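Translation initiation factor eIF2B, subunit delta (Archaeoglobus fulgidus, PDB 1T5O) probably catalyses the interconversion of methylthioribose-1-phosphate and methylthioribulose-1-phosphate, an isomerisation in methionine biosynthesis. Local coordinates at residues V130-K135 with I321-V326; V162-A167 with V171-E176. All blocks are in the same frame, centred on the assembly; numbering follows the deposited sequence.

Interaction 1 of 2, residues V130-K135 with I321-V326; sequences VERNRK and ITEYGV
Glu-323 lies alongside Arg-132 and supplies most of the surface that the turn brings to the helix. Followed outward, its CB rests 3.5 Å from the backbone O of Arg-132, and its CG meets the CG of Arg-132 at 4.0 Å. CG sits between the backbone N and the carbonyl carbon (chi1 76°), and a second bend at chi2 (-86°) folds the chain so that the carboxylate runs beside the arginine, both side chains pointing the same way. CD then faces the arginine methylenes, and OE2 reaches the CD of Arg-132 at 3.3 Å. No salt bridge joins the two: Arg-132 NE stays 4.6 Å from OE2 of Glu-323, and the guanidinium and carboxylate planes are 57° apart. Each charged end has its own partner. Arg-132 NH1 forms a salt bridge with Asp-129, one helical turn back, while OE1 of Glu-323 accepts from the backbone N of Lys-267; the opposite charges nearby probably still favour each other. On the more exposed side, the extended chain of Lys-135 lies along the carbonyl O of Glu-323, with its CD 3.3 Å from that atom. A water bridges the ammonium to the same oxygen, accepting from Lys-135 NZ (3.1 Å) and donating to Glu-323 O. The turn is braced from within by an ST turn, in which Thr-322 OG1 accepts from the backbone N of Tyr-324, and the same hydroxyl donates to Gly-325 O at 2.9 Å, on a lone pair. Glu-323 and Tyr-324 are the central residues of a type I turn, the tip of a tight beta-hairpin joining strands 319-322 and 325-327 at one border of the Rossmann-like sheet and docked there on helix 111-141.

Interaction 2 of 2, residues V162-A167 with V171-E176; sequences VDWGTA and VRSAVE
The indole of Trp-164 carries Arg-172 CB over one face, 3.9 Å from the centroid of the six-membered ring and 21° off its normal, a CH-pi contact. At the indole edge, NE1 of Trp-164 donates to Ser-173 OG at 3.1 Å, the oxygen only 8° out of the ring plane; this bond, with the CB packed on the face, helps to set the rotation of the ring. Ser-173 OG also bonds to Gly-169 O, a turn earlier in the helix. Glu-176 approaches obliquely, its OE1 3.7 Å from Trp-164 CH2. The guanidinium of Arg-172 has the backbone O of Trp-164 at its edge, where NH1 makes a weak bond of 2.9 Å to that O. Residues 162-166 end the connection from strand 149-152, and Ala-167 opens helix 167-176; in this beta-to-alpha link of the Rossmann-like domain the loop folds back onto the helix it leads into. Trp-164 has a positive phi (75°), and with its CG roughly anti to the backbone N the ring lies against Arg-172 and Ser-173, while its carbonyl O meets the guanidinium. From its CB the Arg-172 chain runs extended to NE, antiparallel to the direction of the indole side chain. Salt bridges from NH2 to Glu-201 and from NE to Asp-205 hold the far end. At the helix start Val-171 N makes a weak bond to Ala-167 O, 3.5 Å.

In the fold
Interactions 1 and 2 lie 10 Å apart, centre to centre, and helix 111-141 joins them. Asn-133, from the same helical turn as Arg-132, probably donates through ND2 to Asp-163 O (3.1 Å), and its CB packs 3.3 Å from Gly-165 O. Val-130 CG2 meets Val-162 CG1 at 3.6 Å. The helix therefore has the hairpin 321-326 against one part of its surface and the loop 162-167 against another. Both contacts lie near the predicted substrate site: the side chain of Arg-132 is about 8 Å from that of Ala-47, and the side chain of Ala-167 about 8 Å from that of Asn-243 and about 9 Å from that of Cys-154, the predicted transition-state stabiliser.

Interaction 1 of 2, residues V130-K135 with I321-V326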
loop_
_atom_site.group_PDB
_atom_site.type_symbol
_atom_site.label_atom_id
_atom_site.label_comp_id
_atom_site.label_asym_id
_atom_site.label_seq_id
_atom_site.Cartn_x
_atom_site.Cartn_y
_atom_site.Cartn_z
ATOM N N VAL A 130 -4.652 10.605 -29.473
ATOM C CA VAL A 130 -5.403 11.663 -28.796
ATOM C C VAL A 130 -6.887 11.563 -29.169
ATOM O O VAL A 130 -7.763 11.627 -28.296
ATOM C CB VAL A 130 -4.863 13.064 -29.162
ATOM C CG1 VAL A 130 -5.614 14.141 -28.384
ATOM C CG2 VAL A 130 -3.362 13.138 -28.840
ATOM N N GLU A 131 -7.164 11.386 -30.457
ATOM C CA GLU A 131 -8.546 11.291 -30.926
ATOM C C GLU A 131 -9.266 10.091 -30.308
ATOM O O GLU A 131 -10.416 10.209 -29.892
ATOM C CB GLU A 131 -8.593 11.262 -32.477
ATOM C CG GLU A 131 -7.840 10.145 -33.177
ATOM C CD GLU A 131 -7.744 10.342 -34.719
ATOM O OE1 GLU A 131 -7.858 9.328 -35.473
ATOM O OE2 GLU A 131 -7.547 11.504 -35.164
ATOM N N ARG A 132 -8.581 8.947 -30.238
ATOM C CA ARG A 132 -9.122 7.727 -29.618
ATOM C C ARG A 132 -9.529 7.946 -28.146
ATOM O O ARG A 132 -10.572 7.473 -27.699
ATOM C CB ARG A 132 -8.074 6.598 -29.631
ATOM C CG ARG A 132 -8.201 5.648 -30.793
ATOM C CD ARG A 132 -7.296 4.401 -30.675
ATOM N NE ARG A 132 -5.892 4.660 -31.013
ATOM C CZ ARG A 132 -4.931 4.846 -30.111
ATOM N NH1 ARG A 132 -5.212 4.801 -28.806
ATOM N NH2 ARG A 132 -3.683 5.082 -30.506
ATOM N N ASN A 133 -8.679 8.637 -27.401
ATOM C CA ASN A 133 -8.934 8.901 -25.980
ATOM C C ASN A 133 -10.089 9.857 -25.775
ATOM O O ASN A 133 -10.874 9.670 -24.855
ATOM C CB ASN A 133 -7.669 9.440 -25.299
ATOM C CG ASN A 133 -6.597 8.386 -25.199
ATOM O OD1 ASN A 133 -6.912 7.203 -25.191
ATOM N ND2 ASN A 133 -5.327 8.796 -25.124
ATOM N N ARG A 134 -10.199 10.882 -26.629
ATOM C CA ARG A 134 -11.314 11.834 -26.532
ATOM C C ARG A 134 -12.635 11.131 -26.888
ATOM O O ARG A 134 -13.675 11.373 -26.271
ATOM C CB ARG A 134 -11.132 13.023 -27.495
ATOM C CG ARG A 134 -10.024 14.025 -27.157
ATOM C CD ARG A 134 -10.261 15.236 -28.055
ATOM N NE ARG A 134 -9.105 16.079 -28.328
ATOM C CZ ARG A 134 -8.724 16.414 -29.559
ATOM N NH1 ARG A 134 -9.403 15.971 -30.609
ATOM N NH2 ARG A 134 -7.665 17.180 -29.746
ATOM N N LYS A 135 -12.601 10.274 -27.906
ATOM C CA LYS A 135 -13.822 9.565 -28.314
ATOM C C LYS A 135 -14.237 8.611 -27.166
ATOM O O LYS A 135 -15.412 8.553 -26.774
ATOM C CB LYS A 135 -13.564 8.783 -29.611
ATOM C CG LYS A 135 -14.797 8.085 -30.124
ATOM C CD LYS A 135 -14.650 7.633 -31.569
ATOM C CE LYS A 135 -16.022 7.534 -32.246
ATOM N NZ LYS A 135 -15.887 6.934 -33.614
ATOM N N ILE A 321 -15.142 0.638 -21.243
ATOM C CA ILE A 321 -15.302 1.886 -21.963
ATOM C C ILE A 321 -14.206 1.928 -23.021
ATOM O O ILE A 321 -13.034 2.037 -22.680
ATOM C CB ILE A 321 -15.119 3.108 -21.033
ATOM C CG1 ILE A 321 -16.107 3.045 -19.863
ATOM C CG2 ILE A 321 -15.348 4.391 -21.834
ATOM C CD1 ILE A 321 -15.809 4.084 -18.765
ATOM N N THR A 322 -14.590 1.876 -24.292
ATOM C CA THR A 322 -13.622 1.867 -25.403
ATOM C C THR A 322 -13.916 3.005 -26.395
ATOM O O THR A 322 -14.907 3.710 -26.234
ATOM C CB THR A 322 -13.706 0.507 -26.167
ATOM O OG1 THR A 322 -14.855 0.497 -27.033
ATOM C CG2 THR A 322 -13.812 -0.664 -25.159
ATOM N N GLU A 323 -13.074 3.184 -27.415
ATOM C CA GLU A 323 -13.315 4.249 -28.397
ATOM C C GLU A 323 -14.409 3.819 -29.379
ATOM O O GLU A 323 -14.837 4.592 -30.248
ATOM C CB GLU A 323 -12.031 4.612 -29.163
ATOM C CG GLU A 323 -11.596 3.621 -30.260
ATOM C CD GLU A 323 -10.739 2.492 -29.714
ATOM O OE1 GLU A 323 -11.070 1.945 -28.635
ATOM O OE2 GLU A 323 -9.742 2.137 -30.383
ATOM N N TYR A 324 -14.856 2.578 -29.232
ATOM C CA TYR A 324 -15.913 2.024 -30.072
ATOM C C TYR A 324 -17.237 2.062 -29.319
ATOM O O TYR A 324 -18.290 1.710 -29.868
ATOM C CB TYR A 324 -15.593 0.573 -30.450
ATOM C CG TYR A 324 -14.576 0.441 -31.553
ATOM C CD1 TYR A 324 -14.978 0.135 -32.853
ATOM C CD2 TYR A 324 -13.214 0.615 -31.300
ATOM C CE1 TYR A 324 -14.038 -0.007 -33.888
ATOM C CE2 TYR A 324 -12.269 0.489 -32.317
ATOM C CZ TYR A 324 -12.688 0.174 -33.615
ATOM O OH TYR A 324 -11.766 0.037 -34.636
ATOM N N GLY A 325 -17.183 2.495 -28.059
ATOM C CA GLY A 325 -18.385 2.577 -27.258
ATOM C C GLY A 325 -18.274 1.837 -25.929
ATOM O O GLY A 325 -17.243 1.219 -25.623
ATOM N N VAL A 326 -19.342 1.902 -25.136
ATOM C CA VAL A 326 -19.369 1.211 -23.840
ATOM C C VAL A 326 -19.840 -0.232 -24.083
ATOM O O VAL A 326 -20.834 -0.460 -24.755
ATOM C CB VAL A 326 -20.327 1.934 -22.838
ATOM C CG1 VAL A 326 -20.396 1.167 -21.508
ATOM C CG2 VAL A 326 -19.799 3.332 -22.555
HETATM O O HOH W 1 -14.093 4.484 -33.073
#

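Interaction 2 of 2, residues V162-A167 with V171-E176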
loop_
_atom_site.group_PDB
_atom_site.type_symbol
_atom_site.label_atom_id
_atom_site.label_comp_id
_atom_site.label_asym_id
_atom_site.label_seq_id
_atom_site.Cartn_x
_atom_site.Cartn_y
_atom_site.Cartn_z
ATOM N N VAL A 162 -0.626 9.986 -25.144
ATOM C CA VAL A 162 -0.053 11.190 -25.765
ATOM C C VAL A 162 -0.751 12.381 -25.112
ATOM O O VAL A 162 -0.113 13.395 -24.777
ATOM C CB VAL A 162 -0.275 11.213 -27.295
ATOM C CG1 VAL A 162 0.095 12.572 -27.853
ATOM C CG2 VAL A 162 0.587 10.138 -27.963
ATOM N N ASP A 163 -2.064 12.244 -24.925
ATOM C CA ASP A 163 -2.864 13.266 -24.260
ATOM C C ASP A 163 -4.272 12.745 -23.868
ATOM O O ASP A 163 -4.736 11.713 -24.369
ATOM C CB ASP A 163 -2.988 14.509 -25.162
ATOM C CG ASP A 163 -3.242 15.796 -24.370
ATOM O OD1 ASP A 163 -3.176 15.768 -23.121
ATOM O OD2 ASP A 163 -3.496 16.850 -25.009
ATOM N N TRP A 164 -4.921 13.481 -22.971
ATOM C CA TRP A 164 -6.280 13.215 -22.481
ATOM C C TRP A 164 -6.412 12.066 -21.487
ATOM O O TRP A 164 -7.009 12.226 -20.418
ATOM C CB TRP A 164 -7.243 12.985 -23.653
ATOM C CG TRP A 164 -8.672 13.323 -23.287
ATOM C CD1 TRP A 164 -9.709 12.446 -23.087
ATOM C CD2 TRP A 164 -9.216 14.641 -23.082
ATOM N NE1 TRP A 164 -10.858 13.139 -22.776
ATOM C CE2 TRP A 164 -10.578 14.487 -22.770
ATOM C CE3 TRP A 164 -8.672 15.940 -23.143
ATOM C CZ2 TRP A 164 -11.416 15.585 -22.516
ATOM C CZ3 TRP A 164 -9.503 17.031 -22.888
ATOM C CH2 TRP A 164 -10.861 16.843 -22.580
ATOM N N GLY A 165 -5.859 10.915 -21.858
ATOM C CA GLY A 165 -5.897 9.744 -21.003
ATOM C C GLY A 165 -7.030 8.767 -21.285
ATOM O O GLY A 165 -7.932 9.052 -22.064
ATOM N N THR A 166 -6.991 7.603 -20.646
ATOM C CA THR A 166 -8.073 6.636 -20.836
ATOM C C THR A 166 -9.053 6.793 -19.664
ATOM O O THR A 166 -10.058 7.469 -19.810
ATOM C CB THR A 166 -7.526 5.207 -20.908
ATOM O OG1 THR A 166 -6.701 4.959 -19.762
ATOM C CG2 THR A 166 -6.693 5.036 -22.169
ATOM N N ALA A 167 -8.766 6.207 -18.502
ATOM C CA ALA A 167 -9.679 6.353 -17.348
ATOM C C ALA A 167 -9.860 7.820 -16.895
ATOM O O ALA A 167 -10.974 8.261 -16.592
ATOM C CB ALA A 167 -9.177 5.485 -16.157
ATOM N N VAL A 171 -12.906 11.115 -17.024
ATOM C CA VAL A 171 -13.132 12.149 -16.033
ATOM C C VAL A 171 -12.994 13.498 -16.751
ATOM O O VAL A 171 -13.864 14.357 -16.605
ATOM C CB VAL A 171 -12.113 12.073 -14.869
ATOM C CG1 VAL A 171 -12.236 13.304 -13.981
ATOM C CG2 VAL A 171 -12.374 10.827 -14.018
ATOM N N ARG A 172 -11.941 13.690 -17.554
ATOM C CA ARG A 172 -11.816 14.985 -18.244
ATOM C C ARG A 172 -13.010 15.268 -19.149
ATOM O O ARG A 172 -13.493 16.401 -19.204
ATOM C CB ARG A 172 -10.518 15.091 -19.064
ATOM C CG ARG A 172 -9.270 15.125 -18.197
ATOM C CD ARG A 172 -7.997 15.471 -18.976
ATOM N NE ARG A 172 -6.900 15.653 -18.029
ATOM C CZ ARG A 172 -6.168 14.670 -17.523
ATOM N NH1 ARG A 172 -6.395 13.410 -17.885
ATOM N NH2 ARG A 172 -5.240 14.942 -16.611
ATOM N N SER A 173 -13.523 14.263 -19.851
ATOM C CA SER A 173 -14.668 14.528 -20.719
ATOM C C SER A 173 -15.912 14.940 -19.927
ATOM O O SER A 173 -16.676 15.815 -20.375
ATOM C CB SER A 173 -14.987 13.317 -21.594
ATOM O OG SER A 173 -13.909 13.067 -22.488
ATOM N N ALA A 174 -16.127 14.331 -18.757
ATOM C CA ALA A 174 -17.290 14.700 -17.969
ATOM C C ALA A 174 -17.137 16.108 -17.388
ATOM O O ALA A 174 -18.114 16.862 -17.302
ATOM C CB ALA A 174 -17.530 13.688 -16.848
ATOM N N VAL A 175 -15.930 16.454 -16.964
ATOM C CA VAL A 175 -15.680 17.783 -16.411
ATOM C C VAL A 175 -15.948 18.819 -17.514
ATOM O O VAL A 175 -16.552 19.856 -17.262
ATOM C CB VAL A 175 -14.222 17.891 -15.877
ATOM C CG1 VAL A 175 -13.839 19.353 -15.580
ATOM C CG2 VAL A 175 -14.096 17.064 -14.596
ATOM N N GLU A 176 -15.516 18.513 -18.736
ATOM C CA GLU A 176 -15.725 19.387 -19.879
ATOM C C GLU A 176 -17.226 19.632 -20.117
ATOM O O GLU A 176 -17.619 20.714 -20.568
ATOM C CB GLU A 176 -15.085 18.759 -21.113
ATOM C CG GLU A 176 -15.165 19.590 -22.369
ATOM C CD GLU A 176 -14.217 19.092 -23.447
ATOM O OE1 GLU A 176 -14.239 17.888 -23.770
ATOM O OE2 GLU A 176 -13.444 19.912 -23.976
#